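Local coordinates for uncharacterized protein (Thermus thermophilus HB8, PDB 6SCE), which acts as a DNA nuclease in Type III CRISPR defence, activated when cyclic oligoadenylate binds the protein, probably at its CARF domains, at residues K71-A76 with K90-R95; V81-T86 with V94-H99; R120-W125 with T383-L388. All blocks are in the same frame, centred on the assembly; numbering follows the deposited sequence.

Interaction 1: residues K71-A76 with K90-R95. With nucleotides of chain B.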
loop_
_atom_site.group_PDB
_atom_site.type_symbol
_atom_site.label_atom_id
_atom_site.label_comp_id
_atom_site.label_asym_id
_atom_site.label_seq_id
_atom_site.Cartn_x
_atom_site.Cartn_y
_atom_site.Cartn_z
ATOM N N LYS A 71 1.761 1.393 -27.800
ATOM C CA LYS A 71 0.947 1.000 -28.948
ATOM C C LYS A 71 -0.522 1.357 -28.769
ATOM O O LYS A 71 -1.261 1.458 -29.739
ATOM C CB LYS A 71 1.118 -0.493 -29.257
ATOM C CG LYS A 71 2.469 -0.822 -29.884
ATOM C CD LYS A 71 2.608 -0.130 -31.241
ATOM N N GLY A 72 -0.949 1.578 -27.531
ATOM C CA GLY A 72 -2.295 2.031 -27.274
ATOM C C GLY A 72 -2.514 3.472 -27.626
ATOM O O GLY A 72 -3.656 3.927 -27.676
ATOM N N LEU A 73 -1.422 4.215 -27.850
ATOM C CA LEU A 73 -1.499 5.600 -28.318
ATOM C C LEU A 73 -1.366 5.691 -29.847
ATOM O O LEU A 73 -0.441 6.313 -30.389
ATOM C CB LEU A 73 -0.415 6.441 -27.628
ATOM C CG LEU A 73 -0.480 6.404 -26.103
ATOM C CD1 LEU A 73 0.655 7.232 -25.505
ATOM C CD2 LEU A 73 -1.818 6.900 -25.583
ATOM N N GLU A 74 -2.321 5.083 -30.541
ATOM C CA GLU A 74 -2.380 5.078 -32.017
ATOM C C GLU A 74 -3.849 5.099 -32.420
ATOM O O GLU A 74 -4.731 4.927 -31.579
ATOM C CB GLU A 74 -1.687 3.844 -32.581
ATOM C CG GLU A 74 -0.210 3.786 -32.212
ATOM C CD GLU A 74 0.590 2.704 -32.914
ATOM O OE1 GLU A 74 -0.025 1.819 -33.557
ATOM O OE2 GLU A 74 1.845 2.739 -32.800
ATOM N N GLU A 75 -4.120 5.324 -33.697
ATOM C CA GLU A 75 -5.488 5.330 -34.168
ATOM C C GLU A 75 -6.116 3.930 -34.020
ATOM O O GLU A 75 -5.436 2.915 -34.120
ATOM C CB GLU A 75 -5.595 5.846 -35.624
ATOM C CG GLU A 75 -4.793 5.091 -36.663
ATOM C CD GLU A 75 -3.378 5.643 -36.854
ATOM O OE1 GLU A 75 -2.538 5.462 -35.941
ATOM O OE2 GLU A 75 -3.113 6.248 -37.920
ATOM N N ALA A 76 -7.415 3.897 -33.758
ATOM C CA ALA A 76 -8.146 2.629 -33.730
ATOM C C ALA A 76 -8.272 2.069 -35.137
ATOM O O ALA A 76 -8.341 2.827 -36.095
ATOM C CB ALA A 76 -9.532 2.833 -33.133
ATOM N N LYS A 90 -2.155 4.676 -12.623
ATOM C CA LYS A 90 -3.034 5.771 -13.001
ATOM C C LYS A 90 -2.397 6.720 -14.041
ATOM O O LYS A 90 -3.098 7.393 -14.804
ATOM C CB LYS A 90 -3.507 6.543 -11.751
ATOM C CG LYS A 90 -4.338 5.617 -10.871
ATOM C CD LYS A 90 -4.855 6.201 -9.572
ATOM C CE LYS A 90 -3.813 6.446 -8.530
ATOM N NZ LYS A 90 -3.746 5.441 -7.430
ATOM N N TYR A 91 -1.070 6.766 -14.053
ATOM C CA TYR A 91 -0.327 7.480 -15.061
ATOM C C TYR A 91 -0.813 7.160 -16.473
ATOM O O TYR A 91 -0.996 8.055 -17.270
ATOM C CB TYR A 91 1.157 7.146 -14.906
ATOM C CG TYR A 91 2.034 7.645 -16.026
ATOM C CD1 TYR A 91 2.531 8.959 -16.048
ATOM C CD2 TYR A 91 2.389 6.793 -17.071
ATOM C CE1 TYR A 91 3.346 9.404 -17.094
ATOM C CE2 TYR A 91 3.188 7.227 -18.105
ATOM C CZ TYR A 91 3.675 8.525 -18.114
ATOM O OH TYR A 91 4.470 8.900 -19.184
ATOM N N TRP A 92 -0.976 5.878 -16.780
ATOM C CA TRP A 92 -1.392 5.453 -18.088
ATOM C C TRP A 92 -2.862 5.708 -18.332
ATOM O O TRP A 92 -3.230 5.985 -19.444
ATOM C CB TRP A 92 -1.009 3.991 -18.337
ATOM C CG TRP A 92 0.424 3.872 -18.673
ATOM C CD1 TRP A 92 1.454 3.387 -17.895
ATOM C CD2 TRP A 92 1.009 4.333 -19.884
ATOM N NE1 TRP A 92 2.645 3.506 -18.594
ATOM C CE2 TRP A 92 2.390 4.077 -19.813
ATOM C CE3 TRP A 92 0.483 4.920 -21.038
ATOM C CZ2 TRP A 92 3.259 4.386 -20.872
ATOM C CZ3 TRP A 92 1.347 5.227 -22.084
ATOM C CH2 TRP A 92 2.722 4.962 -21.976
ATOM N N ALA A 93 -3.694 5.660 -17.292
ATOM C CA ALA A 93 -5.077 6.088 -17.436
ATOM C C ALA A 93 -5.120 7.536 -17.909
ATOM O O ALA A 93 -5.886 7.898 -18.819
ATOM C CB ALA A 93 -5.831 5.933 -16.134
ATOM N N VAL A 94 -4.292 8.368 -17.302
ATOM C CA VAL A 94 -4.285 9.766 -17.686
ATOM C C VAL A 94 -3.871 9.944 -19.157
ATOM O O VAL A 94 -4.524 10.702 -19.896
ATOM C CB VAL A 94 -3.371 10.587 -16.786
ATOM C CG1 VAL A 94 -3.145 11.972 -17.364
ATOM C CG2 VAL A 94 -3.961 10.689 -15.387
ATOM N N ARG A 95 -2.816 9.260 -19.559
ATOM C CA ARG A 95 -2.321 9.356 -20.946
ATOM C C ARG A 95 -3.304 8.784 -21.972
ATOM O O ARG A 95 -3.565 9.409 -23.010
ATOM C CB ARG A 95 -0.983 8.693 -21.072
ATOM C CG ARG A 95 0.061 9.488 -20.267
ATOM C CD ARG A 95 1.462 9.192 -20.634
ATOM N NE ARG A 95 1.707 9.516 -22.040
ATOM C CZ ARG A 95 2.752 9.083 -22.716
ATOM N NH1 ARG A 95 3.681 8.357 -22.117
ATOM N NH2 ARG A 95 2.865 9.380 -24.009
ATOM P P A B 1 -1.366 2.938 -8.946
ATOM O OP1 A B 1 -1.168 4.082 -9.892
ATOM O OP2 A B 1 -2.502 3.058 -7.951
ATOM O "O5'" A B 1 -1.539 1.632 -9.846
ATOM C "C5'" A B 1 -2.223 0.478 -9.365
ATOM C "C4'" A B 1 -1.652 -0.732 -10.065
ATOM O "O4'" A B 1 -0.326 -1.007 -9.543
ATOM C "C3'" A B 1 -2.486 -2.001 -9.864
ATOM O "O3'" A B 1 -3.287 -2.195 -11.037
ATOM C "C2'" A B 1 -1.416 -3.081 -9.646
ATOM O "O2'" A B 1 -0.989 -3.639 -10.870
ATOM C "C1'" A B 1 -0.290 -2.299 -8.981
ATOM N N9 A B 1 -0.409 -2.168 -7.528
ATOM C C8 A B 1 -0.249 -1.019 -6.806
ATOM N N7 A B 1 -0.403 -1.215 -5.521
ATOM C C5 A B 1 -0.654 -2.571 -5.393
ATOM C C6 A B 1 -0.904 -3.388 -4.275
ATOM N N6 A B 1 -0.950 -2.925 -3.029
ATOM N N1 A B 1 -1.114 -4.709 -4.497
ATOM C C2 A B 1 -1.079 -5.152 -5.763
ATOM N N3 A B 1 -0.868 -4.471 -6.890
ATOM C C4 A B 1 -0.662 -3.169 -6.632
#

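Interaction 2: residues V81-T86 with V94-H99. With nucleotides of chain B.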
loop_
_atom_site.group_PDB
_atom_site.type_symbol
_atom_site.label_atom_id
_atom_site.label_comp_id
_atom_site.label_asym_id
_atom_site.label_seq_id
_atom_site.Cartn_x
_atom_site.Cartn_y
_atom_site.Cartn_z
ATOM N N VAL A 81 -14.586 1.350 -30.327
ATOM C CA VAL A 81 -13.747 0.762 -29.283
ATOM C C VAL A 81 -14.313 1.167 -27.932
ATOM O O VAL A 81 -14.866 2.263 -27.772
ATOM C CB VAL A 81 -12.242 1.106 -29.413
ATOM C CG1 VAL A 81 -11.635 0.530 -30.689
ATOM C CG2 VAL A 81 -11.981 2.594 -29.321
ATOM N N TRP A 82 -14.169 0.260 -26.970
ATOM C CA TRP A 82 -14.513 0.515 -25.585
ATOM C C TRP A 82 -13.212 0.448 -24.819
ATOM O O TRP A 82 -12.521 -0.560 -24.878
ATOM C CB TRP A 82 -15.485 -0.527 -25.046
ATOM C CG TRP A 82 -16.828 -0.417 -25.685
ATOM C CD1 TRP A 82 -17.137 -0.670 -26.985
ATOM C CD2 TRP A 82 -18.038 -0.068 -25.041
ATOM N NE1 TRP A 82 -18.482 -0.478 -27.188
ATOM C CE2 TRP A 82 -19.047 -0.088 -26.011
ATOM C CE3 TRP A 82 -18.374 0.267 -23.727
ATOM C CZ2 TRP A 82 -20.367 0.201 -25.711
ATOM C CZ3 TRP A 82 -19.677 0.564 -23.440
ATOM C CH2 TRP A 82 -20.662 0.514 -24.425
ATOM N N VAL A 83 -12.881 1.526 -24.129
ATOM C CA VAL A 83 -11.570 1.627 -23.504
ATOM C C VAL A 83 -11.701 1.674 -21.985
ATOM O O VAL A 83 -12.249 2.628 -21.458
ATOM C CB VAL A 83 -10.831 2.888 -23.986
ATOM C CG1 VAL A 83 -9.408 2.909 -23.498
ATOM C CG2 VAL A 83 -10.850 2.958 -25.499
ATOM N N ASN A 84 -11.166 0.646 -21.303
ATOM C CA ASN A 84 -11.224 0.557 -19.842
ATOM C C ASN A 84 -9.916 1.070 -19.269
ATOM O O ASN A 84 -8.892 0.487 -19.526
ATOM C CB ASN A 84 -11.503 -0.900 -19.433
ATOM C CG ASN A 84 -11.652 -1.104 -17.920
ATOM O OD1 ASN A 84 -11.496 -0.180 -17.129
ATOM N ND2 ASN A 84 -11.913 -2.365 -17.518
ATOM N N LEU A 85 -9.967 2.150 -18.475
ATOM C CA LEU A 85 -8.757 2.779 -17.902
ATOM C C LEU A 85 -8.463 2.454 -16.443
ATOM O O LEU A 85 -7.546 3.030 -15.843
ATOM C CB LEU A 85 -8.852 4.293 -18.028
ATOM C CG LEU A 85 -9.099 4.825 -19.440
ATOM C CD1 LEU A 85 -9.107 6.340 -19.429
ATOM C CD2 LEU A 85 -8.114 4.258 -20.413
ATOM N N THR A 86 -9.202 1.511 -15.873
ATOM C CA THR A 86 -9.020 1.153 -14.460
ATOM C C THR A 86 -7.696 0.459 -14.171
ATOM O O THR A 86 -7.089 0.666 -13.129
ATOM C CB THR A 86 -10.237 0.321 -13.997
ATOM O OG1 THR A 86 -11.367 1.199 -13.882
ATOM C CG2 THR A 86 -10.014 -0.315 -12.613
ATOM N N VAL A 94 -4.292 8.368 -17.302
ATOM C CA VAL A 94 -4.285 9.766 -17.686
ATOM C C VAL A 94 -3.871 9.944 -19.157
ATOM O O VAL A 94 -4.524 10.702 -19.896
ATOM C CB VAL A 94 -3.371 10.587 -16.786
ATOM C CG1 VAL A 94 -3.145 11.972 -17.364
ATOM C CG2 VAL A 94 -3.961 10.689 -15.387
ATOM N N ARG A 95 -2.816 9.260 -19.559
ATOM C CA ARG A 95 -2.321 9.356 -20.946
ATOM C C ARG A 95 -3.304 8.784 -21.972
ATOM O O ARG A 95 -3.565 9.409 -23.010
ATOM C CB ARG A 95 -0.983 8.693 -21.072
ATOM C CG ARG A 95 0.061 9.488 -20.267
ATOM C CD ARG A 95 1.462 9.192 -20.634
ATOM N NE ARG A 95 1.707 9.516 -22.040
ATOM C CZ ARG A 95 2.752 9.083 -22.716
ATOM N NH1 ARG A 95 3.681 8.357 -22.117
ATOM N NH2 ARG A 95 2.865 9.380 -24.009
ATOM N N PHE A 96 -3.895 7.632 -21.657
ATOM C CA PHE A 96 -4.927 7.063 -22.516
ATOM C C PHE A 96 -6.151 7.949 -22.585
ATOM O O PHE A 96 -6.744 8.083 -23.649
ATOM C CB PHE A 96 -5.339 5.665 -22.045
ATOM C CG PHE A 96 -4.511 4.574 -22.621
ATOM C CD1 PHE A 96 -3.124 4.617 -22.538
ATOM C CD2 PHE A 96 -5.105 3.480 -23.240
ATOM C CE1 PHE A 96 -2.352 3.609 -23.060
ATOM C CE2 PHE A 96 -4.323 2.476 -23.777
ATOM C CZ PHE A 96 -2.946 2.524 -23.663
ATOM N N LEU A 97 -6.541 8.576 -21.478
ATOM C CA LEU A 97 -7.723 9.424 -21.525
ATOM C C LEU A 97 -7.479 10.587 -22.496
ATOM O O LEU A 97 -8.378 10.936 -23.271
ATOM C CB LEU A 97 -8.086 9.982 -20.182
ATOM C CG LEU A 97 -9.263 10.953 -20.122
ATOM C CD1 LEU A 97 -10.553 10.306 -20.600
ATOM C CD2 LEU A 97 -9.402 11.473 -18.711
ATOM N N GLY A 98 -6.278 11.168 -22.457
ATOM C CA GLY A 98 -5.951 12.270 -23.406
ATOM C C GLY A 98 -6.141 11.841 -24.863
ATOM O O GLY A 98 -6.691 12.576 -25.662
ATOM N N HIS A 99 -5.685 10.641 -25.185
ATOM C CA HIS A 99 -5.668 10.130 -26.538
ATOM C C HIS A 99 -7.041 9.649 -27.011
ATOM O O HIS A 99 -7.418 9.887 -28.168
ATOM C CB HIS A 99 -4.655 8.993 -26.620
ATOM C CG HIS A 99 -4.542 8.353 -27.975
ATOM N ND1 HIS A 99 -3.735 8.850 -28.983
ATOM C CD2 HIS A 99 -5.132 7.246 -28.484
ATOM C CE1 HIS A 99 -3.833 8.075 -30.044
ATOM N NE2 HIS A 99 -4.675 7.097 -29.773
ATOM P P A B 2 -4.413 -3.345 -11.095
ATOM O OP1 A B 2 -4.052 -4.576 -10.325
ATOM O OP2 A B 2 -4.819 -3.401 -12.543
ATOM O "O5'" A B 2 -5.605 -2.629 -10.293
ATOM C "C5'" A B 2 -6.312 -1.545 -10.939
ATOM C "C4'" A B 2 -7.417 -1.062 -10.033
ATOM O "O4'" A B 2 -8.407 -2.119 -9.910
ATOM C "C3'" A B 2 -7.004 -0.687 -8.616
ATOM O "O3'" A B 2 -7.675 0.492 -8.176
ATOM C "C2'" A B 2 -7.482 -1.878 -7.789
ATOM O "O2'" A B 2 -7.812 -1.516 -6.466
ATOM C "C1'" A B 2 -8.732 -2.287 -8.556
ATOM N N9 A B 2 -9.180 -3.646 -8.317
ATOM C C8 A B 2 -8.444 -4.699 -7.822
ATOM N N7 A B 2 -9.163 -5.781 -7.664
ATOM C C5 A B 2 -10.444 -5.420 -8.056
ATOM C C6 A B 2 -11.660 -6.129 -8.103
ATOM N N6 A B 2 -11.807 -7.376 -7.664
ATOM N N1 A B 2 -12.740 -5.472 -8.591
ATOM C C2 A B 2 -12.601 -4.184 -8.933
ATOM N N3 A B 2 -11.514 -3.411 -8.920
ATOM C C4 A B 2 -10.461 -4.100 -8.458
#

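Interaction 3: residues R120-W125 with T383-L388. With nucleotides of chain B.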
loop_
_atom_site.group_PDB
_atom_site.type_symbol
_atom_site.label_atom_id
_atom_site.label_comp_id
_atom_site.label_asym_id
_atom_site.label_seq_id
_atom_site.Cartn_x
_atom_site.Cartn_y
_atom_site.Cartn_z
ATOM N N ARG A 120 -19.229 0.476 -9.756
ATOM C CA ARG A 120 -19.856 1.403 -10.691
ATOM C C ARG A 120 -19.041 1.504 -11.960
ATOM O O ARG A 120 -17.818 1.430 -11.910
ATOM C CB ARG A 120 -19.928 2.786 -10.065
ATOM C CG ARG A 120 -20.654 2.840 -8.732
ATOM C CD ARG A 120 -20.612 4.243 -8.149
ATOM N NE ARG A 120 -21.171 4.225 -6.816
ATOM C CZ ARG A 120 -21.833 5.217 -6.250
ATOM N NH1 ARG A 120 -22.039 6.356 -6.893
ATOM N NH2 ARG A 120 -22.286 5.055 -5.022
ATOM N N ALA A 121 -19.709 1.665 -13.096
ATOM C CA ALA A 121 -19.036 2.096 -14.321
ATOM C C ALA A 121 -19.086 3.610 -14.377
ATOM O O ALA A 121 -20.163 4.209 -14.237
ATOM C CB ALA A 121 -19.734 1.515 -15.549
ATOM N N LEU A 122 -17.947 4.239 -14.586
ATOM C CA LEU A 122 -17.927 5.679 -14.852
ATOM C C LEU A 122 -17.535 5.880 -16.280
ATOM O O LEU A 122 -16.412 5.550 -16.671
ATOM C CB LEU A 122 -16.944 6.390 -13.948
ATOM C CG LEU A 122 -17.035 6.147 -12.452
ATOM C CD1 LEU A 122 -16.165 7.194 -11.780
ATOM C CD2 LEU A 122 -18.448 6.214 -11.926
ATOM N N PHE A 123 -18.470 6.349 -17.096
ATOM C CA PHE A 123 -18.163 6.654 -18.484
ATOM C C PHE A 123 -17.670 8.074 -18.517
ATOM O O PHE A 123 -18.255 8.958 -17.900
ATOM C CB PHE A 123 -19.382 6.425 -19.396
ATOM C CG PHE A 123 -19.778 4.995 -19.466
ATOM C CD1 PHE A 123 -19.204 4.154 -20.397
ATOM C CD2 PHE A 123 -20.646 4.460 -18.528
ATOM C CE1 PHE A 123 -19.520 2.813 -20.425
ATOM C CE2 PHE A 123 -20.970 3.117 -18.565
ATOM C CZ PHE A 123 -20.384 2.298 -19.501
ATOM N N LEU A 124 -16.543 8.268 -19.185
ATOM C CA LEU A 124 -15.876 9.554 -19.264
ATOM C C LEU A 124 -16.049 10.197 -20.639
ATOM O O LEU A 124 -15.939 11.389 -20.758
ATOM C CB LEU A 124 -14.384 9.379 -19.000
ATOM C CG LEU A 124 -14.039 8.625 -17.698
ATOM C CD1 LEU A 124 -12.550 8.702 -17.469
ATOM C CD2 LEU A 124 -14.786 9.197 -16.522
ATOM N N TRP A 125 -16.328 9.389 -21.653
ATOM C CA TRP A 125 -16.377 9.852 -23.043
ATOM C C TRP A 125 -17.216 8.855 -23.864
ATOM O O TRP A 125 -17.087 7.655 -23.653
ATOM C CB TRP A 125 -14.967 9.901 -23.600
ATOM C CG TRP A 125 -14.910 10.442 -24.977
ATOM C CD1 TRP A 125 -14.879 9.735 -26.144
ATOM C CD2 TRP A 125 -14.917 11.815 -25.335
ATOM N NE1 TRP A 125 -14.841 10.590 -27.209
ATOM C CE2 TRP A 125 -14.881 11.876 -26.746
ATOM C CE3 TRP A 125 -14.948 13.003 -24.603
ATOM C CZ2 TRP A 125 -14.863 13.076 -27.441
ATOM C CZ3 TRP A 125 -14.941 14.206 -25.302
ATOM C CH2 TRP A 125 -14.891 14.226 -26.705
ATOM N N THR A 383 -8.234 6.524 -5.942
ATOM C CA THR A 383 -8.655 5.599 -6.974
ATOM C C THR A 383 -8.417 6.223 -8.341
ATOM O O THR A 383 -8.135 7.410 -8.447
ATOM C CB THR A 383 -10.155 5.304 -6.833
ATOM O OG1 THR A 383 -10.863 6.526 -7.048
ATOM C CG2 THR A 383 -10.456 4.719 -5.460
ATOM N N THR A 384 -8.542 5.451 -9.408
ATOM C CA THR A 384 -8.367 6.013 -10.753
ATOM C C THR A 384 -9.390 7.113 -11.040
ATOM O O THR A 384 -9.044 8.157 -11.599
ATOM C CB THR A 384 -8.381 4.926 -11.845
ATOM O OG1 THR A 384 -7.406 3.929 -11.511
ATOM C CG2 THR A 384 -8.053 5.482 -13.164
ATOM N N ALA A 385 -10.626 6.915 -10.574
ATOM C CA ALA A 385 -11.646 7.941 -10.656
ATOM C C ALA A 385 -11.202 9.240 -10.028
ATOM O O ALA A 385 -11.349 10.288 -10.668
ATOM C CB ALA A 385 -12.959 7.463 -10.032
HETATM N N MSE A 386 -10.634 9.173 -8.830
HETATM C CA MSE A 386 -10.235 10.371 -8.102
HETATM C C MSE A 386 -9.077 11.077 -8.764
HETATM O O MSE A 386 -9.062 12.298 -8.911
HETATM C CB MSE A 386 -9.937 10.028 -6.668
HETATM C CG MSE A 386 -11.147 9.538 -5.863
HETATM SE SE MSE A 386 -10.699 8.623 -4.223
HETATM C CE MSE A 386 -9.691 9.996 -3.309
ATOM N N ALA A 387 -8.093 10.296 -9.189
ATOM C CA ALA A 387 -6.926 10.842 -9.864
ATOM C C ALA A 387 -7.248 11.447 -11.228
ATOM O O ALA A 387 -6.696 12.496 -11.596
ATOM C CB ALA A 387 -5.867 9.770 -9.982
ATOM N N LEU A 388 -8.107 10.791 -12.002
ATOM C CA LEU A 388 -8.593 11.388 -13.247
ATOM C C LEU A 388 -9.357 12.691 -12.987
ATOM O O LEU A 388 -9.241 13.640 -13.757
ATOM C CB LEU A 388 -9.437 10.419 -14.035
ATOM C CG LEU A 388 -8.671 9.258 -14.662
ATOM C CD1 LEU A 388 -9.609 8.360 -15.444
ATOM C CD2 LEU A 388 -7.579 9.772 -15.556
ATOM P P A B 3 -7.263 1.909 -8.795
ATOM O OP1 A B 3 -8.428 2.606 -9.477
ATOM O OP2 A B 3 -6.051 1.778 -9.677
ATOM O "O5'" A B 3 -6.904 2.689 -7.462
ATOM C "C5'" A B 3 -6.059 2.151 -6.436
ATOM C "C4'" A B 3 -5.868 3.242 -5.408
ATOM O "O4'" A B 3 -7.148 3.553 -4.779
ATOM C "C3'" A B 3 -4.902 2.920 -4.274
ATOM O "O3'" A B 3 -4.015 4.016 -4.171
ATOM C "C2'" A B 3 -5.828 2.798 -3.053
ATOM O "O2'" A B 3 -5.206 3.114 -1.827
ATOM C "C1'" A B 3 -6.916 3.800 -3.417
ATOM N N9 A B 3 -8.164 3.589 -2.720
ATOM C C8 A B 3 -8.841 2.399 -2.600
ATOM N N7 A B 3 -9.973 2.534 -1.938
ATOM C C5 A B 3 -10.050 3.886 -1.649
ATOM C C6 A B 3 -11.024 4.651 -0.979
ATOM N N6 A B 3 -12.154 4.130 -0.508
ATOM N N1 A B 3 -10.800 5.982 -0.884
ATOM C C2 A B 3 -9.676 6.493 -1.401
ATOM N N3 A B 3 -8.682 5.870 -2.048
ATOM C C4 A B 3 -8.941 4.551 -2.135
#

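Interaction 1: residues K71-A76 with K90-R95
In the N-terminal CARF-type domain, whose helix 90-100 begins at the cyclic oligoadenylate, Leu73 of the loop before strand 81-84 fits against Trp92 and Arg95 on that helix. Leu73 CD1 does the touching: it meets the rim of the indole near the ring plane, 4.0 Å from Trp92 CZ3, and lies over one face of the guanidinium, 3.4 Å from Arg95 NH2. Trp92 CZ3 sits over that same face, 3.8 Å above its plane, so the methyl fills the corner between the two flat groups. The Arg95 chain folds back at chi3 (61°), which brings its end up beside Tyr91. There Arg95 NH1 donates to Tyr91 OH over 3.1 Å, a bent bond with the hydroxyl tilted out of the guanidinium plane. The Tyr91 edge in turn rests on a face of the Trp92 ring.

At the start of the helix, Lys90 grips the phosphate of A1 of chain B twice. Its backbone N points at OP1 over 3.0 Å, nearly straight at 170°, while the bent side chain brings NZ to 2.7 Å from OP2. The carbonyls of Asn380 and Gly382 also accept from NZ, tying the ammonium to the second domain. A methionine in place of Lys90 would probably leave OP2 without its charged mate and those two carbonyls without their donor, though the backbone bond to OP1 could remain. Ammonium charge and helix N-terminus together are likely to stabilise the phosphate's negative charge, whereas Leu73 meets the helix without a hydrogen bond, through a methyl set against an indole rim and a guanidinium face.

Interaction 2: residues V81-T86 with V94-H99
Leu85 reaches across to helix 90-100 with its two methyls spread over consecutive residues, Phe96 and Leu97. Leu85 CD2 presses on the root of the phenylalanine, 3.5 Å from Phe96 CB, and the two side chains cross obliquely, the methyl meeting the ring at neither a clear face nor a clear edge. Leu85 CD1 goes to the neighbouring residue, 3.9 Å from Leu97 CB, where the side chains stand at about a right angle. With CG beside its own backbone N (chi1 -55°), Leu85 can fork over the helix in this way. Two residues back, Val83 is likewise aimed at the helix, and Val83 CG1 lies at the rim of the Phe96 ring, near its plane, 4.3 Å from Phe96 CD2.

All of this is the inside of a beta-alpha-beta crossover: strand 81-84 runs into helix 90-100, which returns to the parallel strand 105-111 of the Rossmann-like sheet. Tyr37 meets Phe96 edge to face, and Leu9 of the adjoining strand also packs on it.

Past the strand end the chain turns toward the ligand. Asn84 OD1 accepts from Thr86 N at 3.1 Å, an Asx turn, with the donor lying above the carbonyl plane although the N-H points well at the oxygen (166°). The turned residue touches A2 of chain B: Thr86 O lies 3.2 Å from C5', and Thr86 CG2 packs 3.6 Å from the ribose O4'.

Interaction 3: residues R120-W125 with T383-L388
Leu124 and Leu388 meet methyl to methyl, CD1 to CD1 at 3.6 Å, with their side chains at about a right angle, where the sheet of the N-terminal domain packs on a helix of the second. Both domains have a Rossmann-like sheet with the same strand order, as expected of paired CARF domains, and this contact brings strand 120-125 of the first onto the N-terminal part of helix 384-393 of the second. One helical turn before Leu388, Ala385 carries the other half: Ala385 CB takes Leu122 CD1 at 3.7 Å, so the contact there is again methyl on methyl.

Leu122 and Leu124 alternate with residues facing the other way along the strand, and each holds CG beside its own backbone N, sending CD1 at the helix. At Leu124 the strand becomes irregular: Leu124 and Trp125 both face Val107, a classic beta bulge. Leu109 of the adjoining strand also packs on Ala385 and Leu388, extending the apolar surface to the next strand.

Thr383 is the N-cap of helix 384-393, its OG1 held between the backbone N and the carbonyl carbon (chi1 63°), where it accepts from the N of selenomethionine Met386 at 3.2 Å; Pro351 O is a second hydrogen-bond partner of the hydroxyl. The next residue addresses the ligand, as Thr384 N donates to OP1 of A3 of chain B at 2.8 Å, so the positive end of the helix probably favours the phosphate charge. Thr384 OG1 donates to that same OP1 at 2.6 Å, while Met386 SE lies 3.7 Å from C2 of A3 of chain B.

Along the chain, interactions 1 and 2 end on the same helix, 90-100, sharing Val94 and Arg95, and their centres lie about 6 Å apart. Interaction 3 opens about 20 residues later, at strand 120-125, and closes on helix 384-393 after 257 intervening residues; its centre is about 15 Å from that of interaction 1 and 10 Å from that of interaction 2. Interactions 2 and 3 reach the same N-terminal sheet. Helices 90-100 and 384-393 pack together where Val94 meets Leu388 and Lys90 meets Thr384 and Ala387. Each sends its N-terminal end to a different phosphate of the bound oligoadenylate, with Thr86 at the nucleotide between. The activator therefore sits across the junction of two domains, consistent with ligand binding influencing their relative setting.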